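Long-range contacts in citrate synthase (PDB 6ABX), which probably catalyses the condensation of oxaloacetate with acetyl-CoA and water to citrate and CoA, a step of the tricarboxylic acid cycle: residues Val140-Leu146 and Tyr154-Arg160; Ile130-Arg135 and Gly318-Leu323; Ile228-Val234 and Glu284-Val289; Asp77-Val82 and Thr97-Met102; Leu49-Gly53 and Ile113-Ile117. One frame throughout, in Å; residues are numbered along the deposited sequence.

Contact 1 of 5, residues Val140-Leu146 and Tyr154-Arg160; sequences VEPDPSL and YMIRGER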
# COMPACT_ATOMS: atom_id res chain seq x y z
N VAL A 140 16.80 23.86 -4.09
CA VAL A 140 18.01 23.89 -3.33
C VAL A 140 18.49 22.45 -3.16
O VAL A 140 17.87 21.66 -2.47
CB VAL A 140 17.84 24.57 -1.97
CG1 VAL A 140 19.11 24.52 -1.13
CG2 VAL A 140 17.31 26.00 -2.11
N GLU A 141 19.61 22.13 -3.78
CA GLU A 141 20.05 20.72 -3.76
C GLU A 141 20.55 20.42 -2.36
O GLU A 141 21.10 21.25 -1.65
CB GLU A 141 21.13 20.46 -4.81
CG GLU A 141 20.55 20.38 -6.21
CD GLU A 141 21.59 20.11 -7.30
OE1 GLU A 141 22.39 19.16 -7.13
OE2 GLU A 141 21.59 20.84 -8.29
N PRO A 142 20.46 19.13 -1.95
CA PRO A 142 20.98 18.76 -0.64
C PRO A 142 22.47 19.02 -0.51
O PRO A 142 23.23 18.88 -1.48
CB PRO A 142 20.74 17.24 -0.50
CG PRO A 142 20.15 16.80 -1.81
CD PRO A 142 19.86 18.03 -2.66
N ASP A 143 22.84 19.37 0.72
CA ASP A 143 24.23 19.66 1.09
C ASP A 143 24.71 18.54 2.00
O ASP A 143 24.31 18.44 3.16
CB ASP A 143 24.39 21.03 1.72
CG ASP A 143 25.80 21.38 2.14
OD1 ASP A 143 26.68 20.48 2.13
OD2 ASP A 143 26.03 22.57 2.41
N PRO A 144 25.53 17.63 1.46
CA PRO A 144 25.95 16.44 2.19
C PRO A 144 26.93 16.72 3.34
O PRO A 144 27.05 15.87 4.21
CB PRO A 144 26.48 15.51 1.08
CG PRO A 144 26.97 16.47 0.05
CD PRO A 144 26.04 17.66 0.07
N SER A 145 27.36 17.97 3.54
CA SER A 145 28.12 18.35 4.72
C SER A 145 27.22 18.64 5.93
O SER A 145 27.71 18.78 7.04
CB SER A 145 29.02 19.55 4.43
OG SER A 145 28.23 20.73 4.31
N LEU A 146 25.91 18.73 5.71
CA LEU A 146 24.99 19.07 6.75
C LEU A 146 24.33 17.80 7.30
O LEU A 146 24.08 16.92 6.54
CB LEU A 146 23.93 20.04 6.20
CG LEU A 146 24.43 21.38 5.68
CD1 LEU A 146 23.24 22.22 5.19
CD2 LEU A 146 25.18 22.09 6.81
N TYR A 154 17.70 23.86 5.40
CA TYR A 154 18.51 24.51 4.35
C TYR A 154 17.81 24.39 2.98
O TYR A 154 17.69 25.34 2.24
CB TYR A 154 19.91 23.89 4.30
CG TYR A 154 20.69 24.22 3.07
CD1 TYR A 154 21.15 25.51 2.85
CD2 TYR A 154 20.89 23.29 2.07
CE1 TYR A 154 21.81 25.83 1.67
CE2 TYR A 154 21.58 23.59 0.90
CZ TYR A 154 22.06 24.87 0.72
OH TYR A 154 22.71 25.20 -0.44
N MET A 155 17.25 23.22 2.68
CA MET A 155 16.63 23.00 1.40
C MET A 155 15.32 23.78 1.27
O MET A 155 14.86 24.00 0.16
CB MET A 155 16.39 21.51 1.15
CG MET A 155 17.69 20.71 0.93
SD MET A 155 17.38 19.02 0.40
CE MET A 155 16.35 18.48 1.77
N ILE A 156 14.63 24.07 2.38
CA ILE A 156 13.41 24.91 2.35
C ILE A 156 13.75 26.39 2.24
O ILE A 156 13.05 27.16 1.54
CB ILE A 156 12.58 24.63 3.64
CG1 ILE A 156 12.15 23.17 3.74
CG2 ILE A 156 11.39 25.55 3.73
CD1 ILE A 156 11.07 22.88 2.77
N ARG A 157 14.71 26.83 3.07
CA ARG A 157 14.98 28.26 3.24
C ARG A 157 16.00 28.75 2.22
O ARG A 157 16.00 29.94 1.87
CB ARG A 157 15.45 28.53 4.67
CG ARG A 157 14.30 28.54 5.68
CD ARG A 157 14.41 27.49 6.72
NE ARG A 157 13.63 27.78 7.92
CZ ARG A 157 14.16 27.86 9.11
NH1 ARG A 157 15.45 28.11 9.23
NH2 ARG A 157 13.39 27.64 10.15
N GLY A 158 16.91 27.88 1.81
CA GLY A 158 18.02 28.26 0.91
C GLY A 158 19.15 28.93 1.65
O GLY A 158 20.07 29.46 1.03
N GLU A 159 19.11 28.90 2.98
CA GLU A 159 20.24 29.30 3.81
C GLU A 159 20.26 28.42 5.06
O GLU A 159 19.23 27.85 5.45
CB GLU A 159 20.20 30.80 4.14
CG GLU A 159 19.02 31.28 4.93
CD GLU A 159 19.15 32.75 5.34
OE1 GLU A 159 18.13 33.46 5.36
OE2 GLU A 159 20.29 33.19 5.66
N ARG A 160 21.43 28.31 5.67
CA ARG A 160 21.58 27.42 6.81
C ARG A 160 20.79 27.97 7.98
O ARG A 160 20.70 29.19 8.18
CB ARG A 160 23.05 27.17 7.14
CG ARG A 160 23.72 26.31 6.08
CD ARG A 160 25.20 26.13 6.28
NE ARG A 160 25.87 25.47 5.15
CZ ARG A 160 27.17 25.14 5.16
NH1 ARG A 160 27.92 25.54 6.18
NH2 ARG A 160 27.69 24.40 4.20
O HOH W 1 14.95 22.56 -2.36
O HOH W 2 22.65 23.26 -2.36
O HOH W 3 24.65 24.82 2.90
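Tyr154 and Arg160 receive the connection Val140-Leu146, which leads out of helix 112-134 and folds back over the end of helix 148-157; an Asx turn at Asp143, inside a type I beta turn from Asp143 to Leu146, shapes its far end. With CG anti to the backbone N (chi1 165°), the Tyr154 side chain reaches into the loop. Its CB meets Leu146 CD1 at 3.8 Å, and CG touches the same methyl. Farther along, Tyr154 CE2 lies 3.3 Å from Val140 CG1, a methyl set over one ring face, while Glu141 O comes to the ring edge. At the tip, a water bridges OH and Glu141 O, so the tyrosine suits a site greasy at its base and wet at its end. Pro142 CB rests on Met155 SD at 3.9 Å. Asp143 splits its carboxylate: OD1 takes Ser145 N and OG from the same face, and OD2 receives Arg160 NH2 at 3.1 Å. Replacing Asp143 by an alanine would probably leave the Arg160 guanidinium without its anionic mate and Ser145 N and OG without the acceptor that makes the Asx turn. Leu146 CD2 lies over one face of that guanidinium, and a water 2.6 Å from Arg160 NE also donates to Asp143 OD2.

Contact 2 of 5, residues Ile130-Arg135 and Gly318-Leu323; sequences IQRTRR and GFDPDL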
# COMPACT_ATOMS: atom_id res chain seq x y z
N ILE A 130 8.90 20.25 -3.54
CA ILE A 130 7.50 20.63 -3.60
C ILE A 130 7.34 22.05 -3.04
O ILE A 130 6.69 22.88 -3.68
CB ILE A 130 6.57 19.64 -2.87
CG1 ILE A 130 6.57 18.26 -3.50
CG2 ILE A 130 5.14 20.24 -2.78
CD1 ILE A 130 5.87 17.19 -2.67
N GLN A 131 7.86 22.29 -1.83
CA GLN A 131 7.66 23.56 -1.17
C GLN A 131 8.26 24.72 -1.96
O GLN A 131 7.61 25.75 -2.08
CB GLN A 131 8.26 23.55 0.23
CG GLN A 131 8.12 24.87 0.93
CD GLN A 131 6.70 25.03 1.36
OE1 GLN A 131 6.27 24.49 2.41
NE2 GLN A 131 5.95 25.71 0.49
N ARG A 132 9.50 24.57 -2.42
CA ARG A 132 10.23 25.62 -3.16
C ARG A 132 9.42 25.93 -4.43
O ARG A 132 9.15 27.11 -4.71
CB ARG A 132 11.62 25.15 -3.58
CG ARG A 132 12.58 24.91 -2.42
CD ARG A 132 13.09 26.17 -1.75
NE ARG A 132 14.05 26.97 -2.51
CZ ARG A 132 14.56 28.13 -2.11
NH1 ARG A 132 14.34 28.62 -0.89
NH2 ARG A 132 15.38 28.78 -2.91
N THR A 133 8.96 24.87 -5.11
CA THR A 133 8.25 25.05 -6.41
C THR A 133 6.97 25.85 -6.19
O THR A 133 6.62 26.76 -6.97
CB THR A 133 8.01 23.70 -7.09
OG1 THR A 133 9.26 23.06 -7.36
CG2 THR A 133 7.24 23.87 -8.38
N ARG A 134 6.24 25.54 -5.12
CA ARG A 134 4.98 26.21 -4.85
C ARG A 134 5.20 27.71 -4.66
O ARG A 134 4.30 28.52 -4.96
CB ARG A 134 4.28 25.63 -3.63
CG ARG A 134 3.65 24.30 -3.93
CD ARG A 134 3.14 23.82 -2.63
NE ARG A 134 2.23 22.75 -2.73
CZ ARG A 134 1.51 22.39 -1.67
NH1 ARG A 134 1.78 22.91 -0.47
NH2 ARG A 134 0.54 21.53 -1.82
N ARG A 135 6.34 28.07 -4.06
CA ARG A 135 6.70 29.47 -3.79
C ARG A 135 7.46 30.13 -4.93
O ARG A 135 8.09 31.20 -4.72
CB ARG A 135 7.56 29.48 -2.52
CG ARG A 135 6.72 29.12 -1.29
CD ARG A 135 7.50 28.99 -0.01
NE ARG A 135 6.59 28.79 1.13
CZ ARG A 135 6.97 28.37 2.34
NH1 ARG A 135 8.24 28.01 2.55
NH2 ARG A 135 6.05 28.18 3.29
N GLY A 318 8.60 26.90 8.68
CA GLY A 318 8.51 27.35 7.33
C GLY A 318 7.89 26.40 6.36
O GLY A 318 7.96 26.63 5.13
N PHE A 319 7.27 25.28 6.83
CA PHE A 319 6.55 24.41 5.93
C PHE A 319 5.08 24.81 5.78
O PHE A 319 4.46 25.09 6.80
CB PHE A 319 6.62 22.99 6.49
CG PHE A 319 8.01 22.40 6.55
CD1 PHE A 319 8.54 21.81 5.43
CD2 PHE A 319 8.77 22.45 7.71
CE1 PHE A 319 9.80 21.25 5.47
CE2 PHE A 319 10.02 21.86 7.76
CZ PHE A 319 10.53 21.27 6.63
N ASP A 320 4.50 24.75 4.57
CA ASP A 320 3.08 24.90 4.31
C ASP A 320 2.37 23.80 5.09
O ASP A 320 2.81 22.64 5.11
CB ASP A 320 2.63 24.78 2.84
CG ASP A 320 3.01 25.93 1.93
OD1 ASP A 320 3.30 27.02 2.48
OD2 ASP A 320 3.07 25.71 0.67
N PRO A 321 1.24 24.12 5.74
CA PRO A 321 0.43 23.13 6.42
C PRO A 321 0.09 21.86 5.64
O PRO A 321 0.13 20.77 6.22
CB PRO A 321 -0.85 23.90 6.74
CG PRO A 321 -0.36 25.29 6.96
CD PRO A 321 0.68 25.47 5.88
N ASP A 322 -0.16 21.96 4.33
CA ASP A 322 -0.62 20.75 3.75
C ASP A 322 0.56 19.82 3.40
O ASP A 322 0.32 18.72 2.94
CB ASP A 322 -1.52 21.00 2.56
CG ASP A 322 -0.73 21.50 1.38
OD1 ASP A 322 0.38 21.98 1.63
OD2 ASP A 322 -1.26 21.41 0.24
N LEU A 323 1.81 20.27 3.62
CA LEU A 323 2.95 19.33 3.52
C LEU A 323 3.10 18.51 4.80
O LEU A 323 3.95 17.55 4.82
CB LEU A 323 4.22 20.12 3.22
CG LEU A 323 4.25 20.73 1.83
CD1 LEU A 323 5.60 21.35 1.55
CD2 LEU A 323 3.95 19.68 0.77
O HOH W 4 5.09 28.02 6.37
O HOH W 5 3.69 29.32 0.84
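Ile130 opens the contact by laying CG2 against Leu323 CD2 at 3.8 Å, where the last turn of helix 112-134 meets the connection that follows helix 310-316. That connection starts with a Schellman motif at Gly318, whose positive phi suits glycine, and a salt-bridge network ties it to the helix. One residue on, Gln131 bends at chi2 (74°) and turns its amide toward Asp320. Its OE1 accepts from Asp320 N at 2.8 Å in an almost straight bond, and its NE2 donates to Asp320 OD2 at 2.9 Å, coming from above the carboxylate plane. An amide carries both acceptor and donor, so glutamine suits a place that faces a backbone N-H and a carboxylate together. Arg134 reaches out extended and grips Asp322 end-on, with NH1 to OD1 and NH2 to OD2, both 2.7 Å and the two groups nearly coplanar. The same NH1 also reaches the anti lone pair of Asp320 OD2 at 3.3 Å, while Leu323 CD2 covers one guanidinium face and NE is held by Ala86 O. A leucine in place of Arg134 would probably strand the Asp322 carboxylate without its counter-charge and let it swing away from the helix. Arg135, the first residue beyond the helix, lies with one guanidinium face over Gln131 NE2. Its NH2 makes a weak bond to Asp320 OD1, and a water links NE to that oxygen. The two end nitrogens converge on one backbone oxygen, Gly318 O, which lies 2.9 Å from Arg135 NH1.

Contact 3 of 5, residues Ile228-Val234 and Glu284-Val289; sequences IETPDNV and EIANRV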
# COMPACT_ATOMS: atom_id res chain seq x y z
N ILE A 228 -9.27 30.75 15.02
CA ILE A 228 -9.52 31.43 16.30
C ILE A 228 -8.96 32.86 16.19
O ILE A 228 -9.60 33.79 16.66
CB ILE A 228 -8.94 30.64 17.49
CG1 ILE A 228 -9.70 29.34 17.71
CG2 ILE A 228 -8.84 31.47 18.76
CD1 ILE A 228 -9.00 28.38 18.58
N GLU A 229 -7.78 32.99 15.57
CA GLU A 229 -7.13 34.27 15.21
C GLU A 229 -6.49 34.98 16.41
O GLU A 229 -5.33 35.41 16.32
CB GLU A 229 -8.11 35.26 14.58
CG GLU A 229 -8.45 34.95 13.15
CD GLU A 229 -9.00 36.13 12.37
OE1 GLU A 229 -9.88 35.91 11.51
OE2 GLU A 229 -8.55 37.28 12.63
N THR A 230 -7.24 35.20 17.49
CA THR A 230 -6.72 35.93 18.63
C THR A 230 -6.93 35.11 19.90
O THR A 230 -7.94 34.41 20.04
CB THR A 230 -7.42 37.28 18.80
OG1 THR A 230 -8.77 37.00 19.14
CG2 THR A 230 -7.43 38.16 17.57
N PRO A 231 -6.00 35.18 20.87
CA PRO A 231 -6.16 34.47 22.13
C PRO A 231 -7.48 34.74 22.88
O PRO A 231 -8.02 33.80 23.54
CB PRO A 231 -4.97 34.92 22.98
CG PRO A 231 -3.94 35.42 21.99
CD PRO A 231 -4.68 35.85 20.75
N ASP A 232 -8.00 35.97 22.76
CA ASP A 232 -9.23 36.41 23.47
C ASP A 232 -10.48 35.75 22.87
O ASP A 232 -11.53 35.70 23.56
CB ASP A 232 -9.42 37.93 23.41
CG ASP A 232 -8.57 38.70 24.41
OD1 ASP A 232 -8.04 38.07 25.35
OD2 ASP A 232 -8.45 39.94 24.26
N ASN A 233 -10.36 35.24 21.64
CA ASN A 233 -11.44 34.55 20.98
C ASN A 233 -11.45 33.03 21.29
O ASN A 233 -12.32 32.35 20.75
CB ASN A 233 -11.37 34.75 19.48
CG ASN A 233 -12.61 34.33 18.71
OD1 ASN A 233 -13.74 34.62 19.12
ND2 ASN A 233 -12.43 33.67 17.58
N VAL A 234 -10.55 32.49 22.12
CA VAL A 234 -10.49 31.05 22.27
C VAL A 234 -11.77 30.47 22.91
O VAL A 234 -12.34 29.47 22.43
CB VAL A 234 -9.27 30.66 23.11
CG1 VAL A 234 -9.43 29.27 23.68
CG2 VAL A 234 -8.00 30.82 22.31
N GLU A 284 0.06 31.04 21.85
CA GLU A 284 -0.81 31.52 22.94
C GLU A 284 -2.20 30.88 22.78
O GLU A 284 -2.76 30.34 23.77
CB GLU A 284 -0.88 33.05 22.93
CG GLU A 284 0.44 33.68 23.32
CD GLU A 284 0.55 35.20 23.19
OE1 GLU A 284 -0.40 35.84 22.70
OE2 GLU A 284 1.62 35.73 23.58
N ILE A 285 -2.72 30.95 21.55
CA ILE A 285 -4.02 30.33 21.21
C ILE A 285 -4.01 28.85 21.57
O ILE A 285 -4.91 28.34 22.26
CB ILE A 285 -4.41 30.60 19.76
CG1 ILE A 285 -4.70 32.08 19.53
CG2 ILE A 285 -5.55 29.69 19.33
CD1 ILE A 285 -4.82 32.46 18.10
N ALA A 286 -2.99 28.10 21.10
CA ALA A 286 -2.95 26.68 21.31
C ALA A 286 -2.93 26.33 22.81
O ALA A 286 -3.61 25.40 23.29
CB ALA A 286 -1.73 26.13 20.58
N ASN A 287 -2.15 27.07 23.58
CA ASN A 287 -2.01 26.84 25.00
C ASN A 287 -3.35 27.04 25.71
O ASN A 287 -3.73 26.21 26.57
CB ASN A 287 -0.87 27.68 25.57
CG ASN A 287 0.48 27.08 25.19
OD1 ASN A 287 0.58 25.90 24.79
ND2 ASN A 287 1.52 27.87 25.33
N ARG A 288 -4.06 28.11 25.34
CA ARG A 288 -5.40 28.36 25.91
C ARG A 288 -6.39 27.27 25.52
O ARG A 288 -7.16 26.81 26.38
CB ARG A 288 -5.93 29.74 25.53
CG ARG A 288 -5.22 30.87 26.24
CD ARG A 288 -5.32 32.15 25.44
NE ARG A 288 -5.44 33.37 26.23
CZ ARG A 288 -6.60 34.01 26.42
NH1 ARG A 288 -7.76 33.35 26.35
NH2 ARG A 288 -6.60 35.31 26.65
N VAL A 289 -6.39 26.82 24.25
CA VAL A 289 -7.25 25.75 23.86
C VAL A 289 -6.93 24.49 24.66
O VAL A 289 -7.84 23.76 25.13
CB VAL A 289 -7.14 25.44 22.35
CG1 VAL A 289 -7.87 24.16 21.99
CG2 VAL A 289 -7.63 26.60 21.50
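Ile285 packs against the backbone of the short connection between the consecutive helices 220-228 and 234-243, which rests on helix 277-297. Its CD1 comes within 3.5 Å of Glu229 C, and its CG1 lies beside Pro231 N. On its other branch, Ile285 CG2 touches Ile228 CD1 at 3.8 Å. A branched aliphatic chain suits this place because one arm fills the bend while the other meets the end of the preceding helix. Val289 CG2 closes the apolar patch, touching Ile228 CD1 at 3.7 Å and Val234 CG1 at 3.9 Å; Val289 also packs close to Leu248 and Phe251, residues that bind acetyl-CoA. Pro231 CG also rests near Glu284 OE1. Arg288, bent at chi3 (145°), lays one guanidinium face over the carbonyl carbon of Pro231, which sits above its centre. Its NH2 makes a long salt bridge to Asp232 OD1 at 3.4 Å, with the two planes steeply inclined, and its NH1 is paired with Glu235. Behind this shell, the turn is held by its own bonds. Asn233 supplies an amide N-H that a plain aliphatic residue lacks: ND2 meets Ile228 O at 3.0 Å, in the carbonyl plane and on a lone pair.

Contact 4 of 5, residues Asp77-Val82 and Thr97-Met102; sequences DISTFV and TTVSMM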
# COMPACT_ATOMS: atom_id res chain seq x y z
N ASP A 77 14.21 12.28 -13.40
CA ASP A 77 12.84 11.90 -13.67
C ASP A 77 11.95 12.34 -12.49
O ASP A 77 10.83 12.87 -12.65
CB ASP A 77 12.71 10.40 -13.90
CG ASP A 77 12.98 10.02 -15.35
OD1 ASP A 77 13.48 10.89 -16.11
OD2 ASP A 77 12.68 8.85 -15.69
N ILE A 78 12.48 12.13 -11.27
CA ILE A 78 11.69 12.39 -10.05
C ILE A 78 11.60 13.90 -9.85
O ILE A 78 10.54 14.39 -9.61
CB ILE A 78 12.21 11.63 -8.82
CG1 ILE A 78 11.81 10.15 -8.96
CG2 ILE A 78 11.70 12.22 -7.52
CD1 ILE A 78 12.42 9.24 -7.94
N SER A 79 12.74 14.60 -10.00
CA SER A 79 12.72 16.01 -9.78
C SER A 79 11.83 16.69 -10.81
O SER A 79 11.13 17.63 -10.44
CB SER A 79 14.08 16.67 -9.69
OG SER A 79 14.83 16.46 -10.87
N THR A 80 11.91 16.28 -12.09
CA THR A 80 11.03 16.87 -13.11
C THR A 80 9.55 16.64 -12.77
O THR A 80 8.74 17.56 -12.88
CB THR A 80 11.37 16.43 -14.54
OG1 THR A 80 12.68 16.97 -14.76
CG2 THR A 80 10.38 16.96 -15.55
N PHE A 81 9.21 15.42 -12.35
CA PHE A 81 7.87 15.09 -11.95
C PHE A 81 7.36 16.00 -10.82
O PHE A 81 6.21 16.52 -10.83
CB PHE A 81 7.75 13.61 -11.57
CG PHE A 81 6.31 13.25 -11.24
CD1 PHE A 81 5.41 12.93 -12.24
CD2 PHE A 81 5.85 13.28 -9.93
CE1 PHE A 81 4.10 12.61 -11.94
CE2 PHE A 81 4.52 12.98 -9.63
CZ PHE A 81 3.65 12.65 -10.64
N VAL A 82 8.21 16.20 -9.80
CA VAL A 82 7.81 17.07 -8.71
C VAL A 82 7.56 18.50 -9.20
O VAL A 82 6.63 19.14 -8.79
CB VAL A 82 8.84 17.04 -7.58
CG1 VAL A 82 8.49 18.05 -6.51
CG2 VAL A 82 8.95 15.64 -7.00
N THR A 97 3.70 8.75 -5.51
CA THR A 97 4.15 8.51 -6.88
C THR A 97 5.69 8.51 -6.99
O THR A 97 6.29 7.61 -7.64
CB THR A 97 3.56 9.52 -7.86
OG1 THR A 97 2.15 9.57 -7.67
CG2 THR A 97 3.96 9.14 -9.27
N THR A 98 6.37 9.42 -6.28
CA THR A 98 7.83 9.50 -6.37
C THR A 98 8.53 8.35 -5.65
O THR A 98 9.53 7.88 -6.14
CB THR A 98 8.37 10.88 -5.95
OG1 THR A 98 7.94 11.14 -4.62
CG2 THR A 98 7.86 11.99 -6.84
N VAL A 99 8.04 7.87 -4.50
CA VAL A 99 8.59 6.68 -3.88
C VAL A 99 8.35 5.46 -4.77
O VAL A 99 9.21 4.59 -4.86
CB VAL A 99 8.09 6.50 -2.43
CG1 VAL A 99 8.60 5.21 -1.79
CG2 VAL A 99 8.47 7.71 -1.58
N SER A 100 7.20 5.41 -5.46
CA SER A 100 6.94 4.35 -6.44
C SER A 100 7.99 4.39 -7.56
O SER A 100 8.55 3.35 -7.94
CB SER A 100 5.53 4.44 -6.96
OG SER A 100 5.24 3.33 -7.84
N MET A 101 8.30 5.59 -8.05
CA MET A 101 9.32 5.78 -9.08
C MET A 101 10.71 5.40 -8.56
O MET A 101 11.47 4.75 -9.26
CB MET A 101 9.36 7.21 -9.61
CG MET A 101 8.14 7.58 -10.33
SD MET A 101 8.03 9.39 -10.66
CE MET A 101 9.37 9.63 -11.82
N MET A 102 11.02 5.76 -7.33
CA MET A 102 12.27 5.41 -6.72
C MET A 102 12.49 3.89 -6.73
O MET A 102 13.60 3.40 -7.05
CB MET A 102 12.25 5.94 -5.27
CG MET A 102 13.49 6.51 -4.77
SD MET A 102 13.10 6.92 -3.01
CE MET A 102 12.46 8.57 -3.19
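Ile78 and Met101 form the apolar centre between helix 76-85 and helix 91-105, their side chains running antiparallel alongside one another. Ile78 CG1 lies 3.8 Å from Met101 CE, and its CD1 reaches across to Thr98 O at 3.7 Å, against the backbone of the facing helix. The other branch, CG2, meets Thr98 CG2 at 3.9 Å. That threonine methyl is shared, since Val82 CG2 also touches it at 3.8 Å; the Thr98 hydroxyl, turned back to Ile94 O and Leu95 O, leaves the methyl facing the apolar side chains of Ile78, Phe81 and Val82.

The aromatic contacts belong to Phe81, whose CG lies anti to the backbone N (chi1 -176°), which carries the ring toward the partner helix. Its CZ packs on Thr97 CG2 at 3.8 Å. Met101 SD stands 4.7 Å from the centroid of the Phe81 ring, an oblique Met-aromatic contact; the bend at chi3 (68°) turns CE toward Ile78 CG1 and Asp77 O.

Two polar side chains reach the second subunit: Asp77 pairs with Arg84 of that chain and Thr97 OG1 with its Ser100. The short segments run at 166° with axes 10.2 Å apart, so the arrangement is an antiparallel helical hairpin bordering the dimer interface of this largely helical citrate synthase fold.

Contact 5 of 5, residues Leu49-Gly53 and Ile113-Ile117; sequences LLWYG and IGKAI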
# COMPACT_ATOMS: atom_id res chain seq x y z
N LEU A 49 19.48 3.46 15.94
CA LEU A 49 18.92 2.62 17.03
C LEU A 49 17.76 1.78 16.50
O LEU A 49 17.70 0.53 16.75
CB LEU A 49 18.47 3.51 18.17
CG LEU A 49 17.75 2.83 19.31
CD1 LEU A 49 18.67 1.83 20.02
CD2 LEU A 49 17.25 3.86 20.26
N LEU A 50 16.85 2.43 15.77
CA LEU A 50 15.66 1.70 15.34
C LEU A 50 16.03 0.59 14.35
O LEU A 50 15.51 -0.55 14.46
CB LEU A 50 14.65 2.70 14.74
CG LEU A 50 13.91 3.51 15.78
CD1 LEU A 50 13.12 4.66 15.16
CD2 LEU A 50 12.97 2.64 16.62
N TRP A 51 16.91 0.87 13.40
CA TRP A 51 17.26 -0.12 12.35
C TRP A 51 18.18 -1.22 12.88
O TRP A 51 17.97 -2.36 12.53
CB TRP A 51 17.90 0.54 11.13
CG TRP A 51 16.90 1.18 10.20
CD1 TRP A 51 15.67 0.71 9.85
CD2 TRP A 51 17.08 2.40 9.47
NE1 TRP A 51 15.05 1.56 8.97
CE2 TRP A 51 15.89 2.61 8.70
CE3 TRP A 51 18.13 3.32 9.35
CZ2 TRP A 51 15.73 3.69 7.87
CZ3 TRP A 51 17.96 4.39 8.52
CH2 TRP A 51 16.77 4.58 7.79
N TYR A 52 19.15 -0.86 13.73
CA TYR A 52 20.23 -1.85 14.09
C TYR A 52 20.11 -2.37 15.51
O TYR A 52 20.84 -3.31 15.85
CB TYR A 52 21.60 -1.20 13.86
CG TYR A 52 21.87 -0.81 12.43
CD1 TYR A 52 21.89 -1.77 11.42
CD2 TYR A 52 22.09 0.52 12.05
CE1 TYR A 52 22.14 -1.43 10.11
CE2 TYR A 52 22.36 0.86 10.73
CZ TYR A 52 22.36 -0.12 9.75
OH TYR A 52 22.59 0.19 8.45
N GLY A 53 19.27 -1.78 16.35
CA GLY A 53 18.88 -2.34 17.61
C GLY A 53 19.73 -1.91 18.80
O GLY A 53 19.47 -2.35 19.90
N ILE A 113 17.70 -2.64 4.41
CA ILE A 113 18.03 -1.44 5.22
C ILE A 113 18.69 -0.40 4.32
O ILE A 113 18.47 0.80 4.50
CB ILE A 113 18.84 -1.75 6.51
CG1 ILE A 113 17.98 -2.57 7.48
CG2 ILE A 113 19.29 -0.46 7.18
CD1 ILE A 113 18.74 -3.11 8.70
N GLY A 114 19.49 -0.84 3.33
CA GLY A 114 20.09 0.14 2.39
C GLY A 114 19.02 0.91 1.61
O GLY A 114 19.18 2.11 1.37
N LYS A 115 17.95 0.23 1.21
CA LYS A 115 16.83 0.88 0.50
C LYS A 115 16.05 1.79 1.44
O LYS A 115 15.64 2.88 1.04
CB LYS A 115 15.97 -0.17 -0.21
CG LYS A 115 16.68 -0.82 -1.38
CD LYS A 115 16.01 -2.09 -1.88
CE LYS A 115 16.70 -2.62 -3.11
NZ LYS A 115 16.20 -3.95 -3.47
N ALA A 116 15.92 1.38 2.71
CA ALA A 116 15.28 2.20 3.76
C ALA A 116 16.07 3.51 3.94
O ALA A 116 15.51 4.59 4.05
CB ALA A 116 15.18 1.41 5.04
N ILE A 117 17.38 3.39 3.94
CA ILE A 117 18.29 4.55 4.08
C ILE A 117 18.13 5.49 2.88
O ILE A 117 17.96 6.71 3.10
CB ILE A 117 19.76 4.11 4.25
CG1 ILE A 117 19.98 3.50 5.64
CG2 ILE A 117 20.72 5.26 3.97
CD1 ILE A 117 21.29 2.72 5.72
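Trp51 turns one face of its indole toward Ile113, whose CG2 stands over the ring, offset toward the rim, at 4.2 Å from Trp51 CG. The two side chains lie side by side, pointing opposite ways, so the isoleucine lies along the aromatic surface. Farther out on the benzene half, the approach becomes oblique: Trp51 CZ2 meets Ala116 CB at 3.7 Å and Trp51 CZ3 meets Ile117 CG1 at 3.6 Å. A tryptophan suits this place because one flat group is broad enough to span residues from two successive turns of the facing helix, and the small alanine lets the six-membered ring come close to that helix's backbone. The CG of Trp51 lies anti to the carbonyl carbon (chi1 -80°), which directs the indole to helix 112-134, while its NE1 is satisfied by Thr337 OG1.

Tyr52 comes in beside it, with its ring lying over Trp51 CB. Crossing Ile113 obliquely, it brings OH to 3.6 Å from Ile113 CG2, and the same oxygen approaches Ile117 CD1 at 3.9 Å, where the two side chains cross at about a right angle. The Ile113 methyl is therefore shared by both aromatic residues. Helix 324-343, through Ile334 and Thr337, and helix 58-69, through Phe64 and Arg67, pack round the group. This is buried interhelical packing in the mainly helical citrate synthase fold, joining the end of helix 43-52 to the start of helix 112-134.

Helix 112-134 runs through the set: contact 5 uses its start and contact 2 its end, their centres about 28 Å apart. Along the chain, contact 4 is nested inside the loop closed by contact 5; contact 2 then closes a long loop that holds contacts 1 and 3 in series. Contacts 1 and 2 touch, Arg132 NH1 probably bonding to Ile156 O at 3.1 Å, and contact 2 meets contact 4 where Ile130 packs on Val82. Contact 3 stands apart, about 41 Å between centres from contact 5 and across the chain's centre, near acetyl-CoA-binding residues. One long helix thus carries contact 5 at its start and, near its end, packs against contact 4 at the dimer interface and the loop of contact 2.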